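PDB 5KZT: Peptide/nickel transport system substrate-binding protein from Listeria monocytogenes serotype 1/2a, which binds peptides and probably delivers them to an oligopeptide transporter, as other OppA-type substrate-binding proteins do. Local coordinates for residues A[327-331]-A[470-474]. Numbering follows the deposited sequence.
Sequences TFDPG and DQKRW
The indole of Trp-474 lies flat against the Asx turn formed by Asp-329 to Gly-331, joining the first turn of helix 471-487 to the loop ahead of helix 336-340 in this family 5 solute-binding protein. This is the tight part. Over one face of the indole, Asp-329 CA sits 3.7 Å from the centroid of the six-membered ring and Pro-330 CD 3.8 Å from that of the five-membered ring, both CH-pi contacts. At the ring's edge, in its plane, Thr-327 OG1 comes to 3.4 Å from Trp-474 CZ3. Trp-474 has its CG opposite the backbone N (chi1 175°), which turns the indole toward the loop. Its NE1 bonds to Glu-339 rather than to the nearby Asp-329 carboxylate. Toward solvent the contact is looser: Pro-330 is exposed as a residue although its CD is packed on the indole, and its CG comes no nearer than 4.4 Å to Asp-470 OD1. Gln-471, bent at chi2 (65°), brings its amide back to the turn, and its NE2 also bonds Asp-475. Two donors grip Asp-329 OD1 from opposite faces of the carboxylate: Gly-331 N at 2.8 Å on the anti side, and Gln-471 NE2 at 2.9 Å on the syn side, nearly straight at 168°.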
loop_
_atom_site.group_PDB
_atom_site.type_symbol
_atom_site.label_atom_id
_atom_site.label_comp_id
_atom_site.label_asym_id
_atom_site.label_seq_id
_atom_site.Cartn_x
_atom_site.Cartn_y
_atom_site.Cartn_z
ATOM N N THR A 327 8.818 10.557 -8.709
ATOM C CA THR A 327 7.946 11.351 -9.573
ATOM C C THR A 327 8.606 12.709 -9.906
ATOM O O THR A 327 9.273 13.296 -9.066
ATOM C CB THR A 327 6.574 11.521 -8.889
ATOM O OG1 THR A 327 5.694 12.220 -9.754
ATOM C CG2 THR A 327 6.685 12.276 -7.601
ATOM N N PHE A 328 8.426 13.178 -11.144
ATOM C CA PHE A 328 9.218 14.270 -11.695
ATOM C C PHE A 328 8.345 15.240 -12.467
ATOM O O PHE A 328 7.312 14.875 -13.019
ATOM C CB PHE A 328 10.313 13.737 -12.625
ATOM C CG PHE A 328 11.257 12.772 -11.958
ATOM C CD1 PHE A 328 10.947 11.417 -11.889
ATOM C CD2 PHE A 328 12.455 13.217 -11.407
ATOM C CE1 PHE A 328 11.802 10.526 -11.256
ATOM C CE2 PHE A 328 13.326 12.322 -10.794
ATOM C CZ PHE A 328 12.991 10.980 -10.702
ATOM N N ASP A 329 8.781 16.490 -12.463
ATOM C CA ASP A 329 8.049 17.622 -13.016
ATOM C C ASP A 329 7.881 17.420 -14.527
ATOM O O ASP A 329 8.862 17.177 -15.220
ATOM C CB ASP A 329 8.857 18.893 -12.684
ATOM C CG ASP A 329 8.165 20.198 -13.076
ATOM O OD1 ASP A 329 7.374 20.221 -14.026
ATOM O OD2 ASP A 329 8.453 21.234 -12.442
ATOM N N PRO A 330 6.630 17.522 -15.047
ATOM C CA PRO A 330 6.449 17.334 -16.492
ATOM C C PRO A 330 7.142 18.422 -17.305
ATOM O O PRO A 330 7.470 18.194 -18.455
ATOM C CB PRO A 330 4.916 17.360 -16.675
ATOM C CG PRO A 330 4.437 18.151 -15.519
ATOM C CD PRO A 330 5.346 17.765 -14.381
ATOM N N GLY A 331 7.375 19.587 -16.704
ATOM C CA GLY A 331 8.033 20.696 -17.380
ATOM C C GLY A 331 9.511 20.515 -17.576
ATOM O O GLY A 331 10.010 20.562 -18.717
ATOM N N ASP A 470 -2.142 21.232 -16.178
ATOM C CA ASP A 470 -1.314 20.035 -16.069
ATOM C C ASP A 470 0.064 20.321 -15.470
ATOM O O ASP A 470 0.469 19.673 -14.509
ATOM C CB ASP A 470 -1.160 19.370 -17.429
ATOM C CG ASP A 470 -0.800 17.898 -17.308
ATOM O OD1 ASP A 470 0.338 17.589 -16.886
ATOM O OD2 ASP A 470 -1.668 17.046 -17.626
ATOM N N GLN A 471 0.778 21.295 -16.039
ATOM C CA GLN A 471 1.862 21.946 -15.306
ATOM C C GLN A 471 1.289 22.630 -14.053
ATOM O O GLN A 471 1.882 22.549 -12.986
ATOM C CB GLN A 471 2.592 22.987 -16.167
ATOM C CG GLN A 471 3.855 23.560 -15.519
ATOM C CD GLN A 471 4.935 22.498 -15.342
ATOM O OE1 GLN A 471 5.381 21.915 -16.315
ATOM N NE2 GLN A 471 5.338 22.234 -14.103
ATOM N N LYS A 472 0.159 23.336 -14.201
ATOM C CA LYS A 472 -0.525 23.943 -13.044
ATOM C C LYS A 472 -0.892 22.918 -11.969
ATOM O O LYS A 472 -0.728 23.192 -10.788
ATOM C CB LYS A 472 -1.775 24.738 -13.460
ATOM C CG LYS A 472 -1.447 26.076 -14.105
ATOM C CD LYS A 472 -2.554 27.101 -13.892
ATOM C CE LYS A 472 -2.244 28.428 -14.572
ATOM N NZ LYS A 472 -2.178 28.297 -16.061
ATOM N N ARG A 473 -1.380 21.744 -12.381
ATOM C CA ARG A 473 -1.696 20.661 -11.437
ATOM C C ARG A 473 -0.444 20.264 -10.673
ATOM O O ARG A 473 -0.458 20.187 -9.445
ATOM C CB ARG A 473 -2.277 19.448 -12.168
ATOM C CG ARG A 473 -2.526 18.232 -11.286
ATOM C CD ARG A 473 -3.403 17.189 -11.956
ATOM N NE ARG A 473 -3.434 15.944 -11.182
ATOM C CZ ARG A 473 -2.500 14.979 -11.220
ATOM N NH1 ARG A 473 -1.427 15.075 -12.013
ATOM N NH2 ARG A 473 -2.640 13.900 -10.451
ATOM N N TRP A 474 0.638 20.027 -11.411
ATOM C CA TRP A 474 1.909 19.641 -10.788
ATOM C C TRP A 474 2.364 20.695 -9.774
ATOM O O TRP A 474 2.632 20.363 -8.614
ATOM C CB TRP A 474 2.993 19.420 -11.851
ATOM C CG TRP A 474 4.325 19.150 -11.240
ATOM C CD1 TRP A 474 5.293 20.067 -10.925
ATOM C CD2 TRP A 474 4.821 17.883 -10.839
ATOM N NE1 TRP A 474 6.374 19.431 -10.342
ATOM C CE2 TRP A 474 6.106 18.089 -10.280
ATOM C CE3 TRP A 474 4.309 16.584 -10.901
ATOM C CZ2 TRP A 474 6.901 17.032 -9.814
ATOM C CZ3 TRP A 474 5.088 15.531 -10.413
ATOM C CH2 TRP A 474 6.373 15.764 -9.879
#